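Local coordinates for putative uronate isomerase (Thermotoga maritima, PDB 4NAR), which probably acts as a lactate racemase or a related isomerase, though its true activity and substrate are not established, at residues A[273-278]-A[304-309]; A[279-284]-A[311-316]. All blocks are in the same frame, centred on the assembly; numbering follows the deposited sequence.

Contact 1 (A[273-278]-A[304-309])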
# COMPACT_ATOMS: atom_id res chain seq x y z
N GLN A 273 -8.51 -6.14 -15.50
CA GLN A 273 -7.28 -5.79 -14.80
C GLN A 273 -6.33 -7.00 -14.82
O GLN A 273 -6.55 -7.99 -14.13
CB GLN A 273 -7.59 -5.33 -13.38
CG GLN A 273 -8.20 -3.92 -13.32
CD GLN A 273 -7.17 -2.81 -13.46
OE1 GLN A 273 -6.07 -3.00 -14.00
NE2 GLN A 273 -7.52 -1.61 -12.96
N VAL A 274 -5.28 -6.91 -15.63
CA VAL A 274 -4.36 -8.03 -15.81
C VAL A 274 -3.31 -8.06 -14.68
O VAL A 274 -2.31 -7.34 -14.74
CB VAL A 274 -3.69 -7.94 -17.20
CG1 VAL A 274 -2.72 -9.10 -17.42
CG2 VAL A 274 -4.77 -7.87 -18.29
N ILE A 275 -3.53 -8.88 -13.66
CA ILE A 275 -2.76 -8.81 -12.42
C ILE A 275 -1.46 -9.63 -12.44
O ILE A 275 -1.47 -10.81 -12.80
CB ILE A 275 -3.60 -9.25 -11.18
CG1 ILE A 275 -4.93 -8.51 -11.10
CG2 ILE A 275 -2.81 -9.07 -9.88
CD1 ILE A 275 -4.79 -7.01 -11.18
N GLY A 276 -0.36 -9.01 -12.03
CA GLY A 276 0.93 -9.69 -11.97
C GLY A 276 1.11 -10.59 -10.75
O GLY A 276 0.33 -10.52 -9.79
N GLU A 277 2.14 -11.43 -10.81
CA GLU A 277 2.54 -12.36 -9.74
C GLU A 277 2.67 -11.67 -8.37
O GLU A 277 2.48 -12.31 -7.33
CB GLU A 277 3.88 -13.01 -10.14
CG GLU A 277 4.19 -14.36 -9.46
CD GLU A 277 5.47 -14.35 -8.60
OE1 GLU A 277 5.35 -14.47 -7.35
OE2 GLU A 277 6.58 -14.23 -9.16
N GLU A 278 3.02 -10.38 -8.37
CA GLU A 278 3.30 -9.64 -7.14
C GLU A 278 2.06 -9.50 -6.24
O GLU A 278 2.19 -9.38 -5.01
CB GLU A 278 3.87 -8.25 -7.45
CG GLU A 278 2.89 -7.30 -8.13
CD GLU A 278 3.01 -7.32 -9.65
OE1 GLU A 278 3.60 -8.28 -10.21
OE2 GLU A 278 2.51 -6.35 -10.29
N ILE A 304 -15.87 -4.94 -13.79
CA ILE A 304 -14.45 -5.04 -13.50
C ILE A 304 -14.08 -6.51 -13.29
O ILE A 304 -14.63 -7.18 -12.41
CB ILE A 304 -14.05 -4.23 -12.26
CG1 ILE A 304 -14.53 -2.79 -12.41
CG2 ILE A 304 -12.54 -4.26 -12.09
CD1 ILE A 304 -14.05 -1.87 -11.31
N ILE A 305 -13.16 -6.99 -14.12
CA ILE A 305 -12.69 -8.37 -14.07
C ILE A 305 -11.24 -8.41 -13.60
O ILE A 305 -10.33 -7.95 -14.30
CB ILE A 305 -12.79 -9.05 -15.45
CG1 ILE A 305 -14.25 -9.13 -15.89
CG2 ILE A 305 -12.14 -10.43 -15.42
CD1 ILE A 305 -14.42 -9.11 -17.40
N ILE A 306 -11.03 -8.98 -12.43
CA ILE A 306 -9.70 -9.10 -11.86
C ILE A 306 -9.11 -10.42 -12.33
O ILE A 306 -9.41 -11.51 -11.79
CB ILE A 306 -9.78 -9.01 -10.33
CG1 ILE A 306 -10.23 -7.60 -9.94
CG2 ILE A 306 -8.43 -9.36 -9.68
CD1 ILE A 306 -11.05 -7.57 -8.67
N TYR A 307 -8.27 -10.34 -13.36
CA TYR A 307 -7.75 -11.55 -13.98
C TYR A 307 -6.42 -11.89 -13.32
O TYR A 307 -5.43 -11.16 -13.48
CB TYR A 307 -7.65 -11.35 -15.49
CG TYR A 307 -6.95 -12.45 -16.25
CD1 TYR A 307 -7.35 -13.79 -16.13
CD2 TYR A 307 -5.92 -12.15 -17.13
CE1 TYR A 307 -6.69 -14.81 -16.87
CE2 TYR A 307 -5.27 -13.14 -17.86
CZ TYR A 307 -5.66 -14.46 -17.74
OH TYR A 307 -4.98 -15.41 -18.49
N ALA A 308 -6.42 -12.99 -12.57
CA ALA A 308 -5.29 -13.41 -11.75
C ALA A 308 -5.39 -14.91 -11.47
O ALA A 308 -5.75 -15.32 -10.35
CB ALA A 308 -5.28 -12.62 -10.46
N PRO A 309 -5.07 -15.73 -12.49
CA PRO A 309 -5.23 -17.20 -12.42
C PRO A 309 -4.51 -17.86 -11.26
O PRO A 309 -4.86 -18.98 -10.88
CB PRO A 309 -4.62 -17.69 -13.75
CG PRO A 309 -3.73 -16.55 -14.22
CD PRO A 309 -4.45 -15.30 -13.76
O HOH W 1 -3.17 -11.78 -15.08

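Contact 2 (A[279-284]-A[311-316]). With SO4 (sulfate ion), chain B.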
# COMPACT_ATOMS: atom_id res chain seq x y z
N TYR A 279 0.87 -9.50 -6.83
CA TYR A 279 -0.35 -9.46 -6.04
C TYR A 279 -0.81 -10.89 -5.74
O TYR A 279 -1.29 -11.61 -6.60
CB TYR A 279 -1.43 -8.62 -6.72
CG TYR A 279 -1.03 -7.16 -6.88
CD1 TYR A 279 -0.26 -6.51 -5.92
CD2 TYR A 279 -1.43 -6.43 -8.00
CE1 TYR A 279 0.10 -5.18 -6.07
CE2 TYR A 279 -1.08 -5.09 -8.16
CZ TYR A 279 -0.31 -4.47 -7.19
OH TYR A 279 0.05 -3.15 -7.34
N ASP A 280 -0.66 -11.26 -4.48
CA ASP A 280 -0.66 -12.64 -4.02
C ASP A 280 -2.07 -13.16 -3.71
O ASP A 280 -2.31 -14.37 -3.62
CB ASP A 280 0.17 -12.68 -2.73
CG ASP A 280 1.24 -13.72 -2.78
OD1 ASP A 280 1.36 -14.35 -3.84
OD2 ASP A 280 1.96 -13.92 -1.77
N GLU A 281 -2.98 -12.23 -3.52
CA GLU A 281 -4.26 -12.54 -2.90
C GLU A 281 -5.16 -11.36 -3.18
O GLU A 281 -4.69 -10.31 -3.65
CB GLU A 281 -4.07 -12.69 -1.40
CG GLU A 281 -3.58 -11.41 -0.74
CD GLU A 281 -2.75 -11.64 0.52
OE1 GLU A 281 -2.45 -12.81 0.85
OE2 GLU A 281 -2.38 -10.63 1.17
N VAL A 282 -6.45 -11.53 -2.90
CA VAL A 282 -7.44 -10.50 -3.22
C VAL A 282 -7.13 -9.16 -2.53
O VAL A 282 -7.33 -8.08 -3.12
CB VAL A 282 -8.86 -10.97 -2.90
CG1 VAL A 282 -9.88 -9.91 -3.27
CG2 VAL A 282 -9.16 -12.28 -3.65
N TRP A 283 -6.61 -9.24 -1.31
CA TRP A 283 -6.21 -8.06 -0.54
C TRP A 283 -5.41 -7.08 -1.39
O TRP A 283 -5.66 -5.88 -1.34
CB TRP A 283 -5.38 -8.46 0.68
CG TRP A 283 -5.29 -7.39 1.75
CD1 TRP A 283 -4.22 -6.57 2.04
CD2 TRP A 283 -6.31 -7.06 2.70
NE1 TRP A 283 -4.53 -5.76 3.11
CE2 TRP A 283 -5.80 -6.03 3.53
CE3 TRP A 283 -7.61 -7.54 2.95
CZ2 TRP A 283 -6.55 -5.47 4.59
CZ3 TRP A 283 -8.35 -6.99 3.99
CH2 TRP A 283 -7.82 -5.96 4.79
N THR A 284 -4.45 -7.57 -2.17
CA THR A 284 -3.73 -6.67 -3.06
C THR A 284 -4.31 -6.61 -4.48
O THR A 284 -4.26 -5.55 -5.13
CB THR A 284 -2.24 -6.99 -3.14
OG1 THR A 284 -2.06 -8.39 -3.39
CG2 THR A 284 -1.56 -6.59 -1.83
N ILE A 311 -4.13 -16.67 -8.11
CA ILE A 311 -4.62 -16.34 -6.78
C ILE A 311 -5.63 -17.37 -6.27
O ILE A 311 -6.52 -17.81 -7.03
CB ILE A 311 -5.25 -14.92 -6.74
CG1 ILE A 311 -4.15 -13.87 -6.93
CG2 ILE A 311 -6.01 -14.67 -5.43
CD1 ILE A 311 -4.67 -12.44 -6.88
N LYS A 312 -5.48 -17.76 -5.01
CA LYS A 312 -6.37 -18.77 -4.41
C LYS A 312 -6.81 -18.43 -2.98
O LYS A 312 -7.40 -19.27 -2.29
CB LYS A 312 -5.72 -20.17 -4.49
CG LYS A 312 -4.21 -20.18 -4.22
CD LYS A 312 -3.60 -21.58 -4.43
CE LYS A 312 -2.13 -21.64 -3.97
NZ LYS A 312 -1.92 -22.50 -2.76
N ARG A 313 -6.55 -17.19 -2.54
CA ARG A 313 -6.95 -16.76 -1.20
C ARG A 313 -7.30 -15.26 -1.15
O ARG A 313 -6.98 -14.50 -2.07
CB ARG A 313 -5.85 -17.07 -0.18
CG ARG A 313 -4.76 -16.01 -0.18
CD ARG A 313 -3.48 -16.55 0.40
NE ARG A 313 -2.43 -15.53 0.51
CZ ARG A 313 -1.21 -15.65 -0.02
NH1 ARG A 313 -0.89 -16.74 -0.71
NH2 ARG A 313 -0.32 -14.67 0.14
N PHE A 314 -7.95 -14.83 -0.08
CA PHE A 314 -8.32 -13.43 0.07
C PHE A 314 -7.26 -12.67 0.87
O PHE A 314 -6.93 -11.51 0.54
CB PHE A 314 -9.69 -13.29 0.72
CG PHE A 314 -10.80 -13.86 -0.10
CD1 PHE A 314 -11.46 -13.07 -1.05
CD2 PHE A 314 -11.16 -15.20 0.03
CE1 PHE A 314 -12.48 -13.61 -1.84
CE2 PHE A 314 -12.18 -15.75 -0.74
CZ PHE A 314 -12.84 -14.96 -1.69
N HIS A 315 -6.76 -13.31 1.92
CA HIS A 315 -5.69 -12.73 2.74
C HIS A 315 -4.83 -13.90 3.19
O HIS A 315 -5.33 -15.02 3.28
CB HIS A 315 -6.28 -11.98 3.94
CG HIS A 315 -5.33 -11.00 4.57
ND1 HIS A 315 -4.31 -11.37 5.42
CD2 HIS A 315 -5.26 -9.65 4.47
CE1 HIS A 315 -3.65 -10.30 5.82
NE2 HIS A 315 -4.21 -9.24 5.26
N SER A 316 -3.54 -13.66 3.48
CA SER A 316 -2.67 -14.76 3.89
C SER A 316 -2.80 -15.07 5.39
O SER A 316 -2.55 -16.20 5.84
CB SER A 316 -1.21 -14.50 3.50
OG SER A 316 -0.75 -13.24 3.99
S SO4 B . -2.55 -3.09 5.05
O1 SO4 B . -2.64 -1.67 5.40
O2 SO4 B . -1.16 -3.54 5.21
O3 SO4 B . -3.45 -3.87 5.91
O4 SO4 B . -2.96 -3.27 3.64
O HOH W 2 0.60 -11.13 1.58

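Contact 1 (A[273-278]-A[304-309])
I275 supplies the apolar centre by reaching across to two residues of the neighbouring strand. Its CB lies 3.8 Å from A308 CB, a closeness set by the backbone register, while its CG1 meets CG2 of I306 at 3.9 Å, the two isoleucines passing each other at a slant. The torsion of I275 explains the second contact: CG1 stands opposite the carbonyl carbon (chi1 -52°), which swings it back along the strand toward I306. On the face that carries V274 and Y307 the packing is looser. There V274 CG1 comes obliquely to the Y307 ring at CD2 (4.4 Å), and one face of the same ring is met near its rim by CD of P309. Strand 302-308 lies in the middle of a five-stranded parallel sheet with strand 268-274 beside it, and the chain between the two passes through the short helices 282-285 and 287-290. The pairing has the staggered bonds of parallel strands. Q273 N donates to I305 O (2.8 Å), and Q273 O accepts from Y307 N at 3.0 Å. Two residues further on, I275 N donates to Y307 O, at 3.0 Å and with an angle of 164° at the hydrogen. Q273 sits on the face shared with I306, but its bent side chain carries the amide away from that strand, where NE2 reaches G288 O and OE1 receives the N-H of G416. At the polar edge, water 1 donates to I275 O (3.0 Å) and to Y307 O (2.8 Å). Y307 O therefore takes both a backbone N-H and a water hydrogen, and the water bridges the two segments just past their last direct backbone bond.

Contact 2 (A[279-284]-A[311-316])
E281 and R313 face each other with CG of each set between its own backbone N and carbonyl carbon, chi1 62° and 82°; from there both chains extend until carboxylate and guanidinium meet. R313 grips E281 side-on, with two nitrogens on a single oxygen: NE reaches OE1 at 2.7 Å, nearly along its C-O bond, and NH2 reaches the same OE1 at 2.9 Å from above the carboxylate plane. The same NH2 also donates to D280 OD2 (3.1 Å), again from above the plane, while D280 O lies over one face of the guanidinium. OD2 has a second cationic partner in R74, and water 2 donates to the other oxygen of E281. A leucine in place of R313 would probably leave the carboxylates of D280 and E281 near each other without the cation they share. E281 is at the N-cap position of helix 282-285, and two backbone bonds join the segments beside it. V282 N donates to R313 O at 3.1 Å and W283 N to F314 O at 2.9 Å, so loop carbonyls take up N-H groups of the helix's first turn. Alongside, V282 CG2 packs on F314 CD1 (3.6 Å), and I311 lays CD1 against Y279 O and CG2 against E281 CA. H315 makes an edge-to-face pair with W283, its CD2 3.3 Å from CD2 of the indole and the planes at 78°; T72 OG1 and the backbone N of N317 hold the imidazole nitrogens. From its own edge, W283 NE1 donates to sulfate O4 (3.0 Å), an ion probably from the crystallisation liquor that T72, H180 and N348 also bind. Together these polar groups are consistent with a pocket able to receive an anion, bordered by the W283-H315 pair.

In the fold
Going from the N terminus, the chain leaves strand 268-274 through 273-278 and continues directly into 279-284, which opens helix 282-285. It then returns along strand 302-308, forming contact 1 with 304-309 and closing the first loop. Two residues later, after H310, 311-316 reaches back to 279-284 and closes the second loop as contact 2. The segments alternate along the chain, so the two loops cross. Contact 1 joins neighbouring strands of the five-stranded parallel sheet; contact 2 ties the beginning of helix 282-285 to the loop leading into helix 318-327. Their centres lie about 11 Å apart, and H310 bonds weakly to the carbonyls of both G276 and Y279.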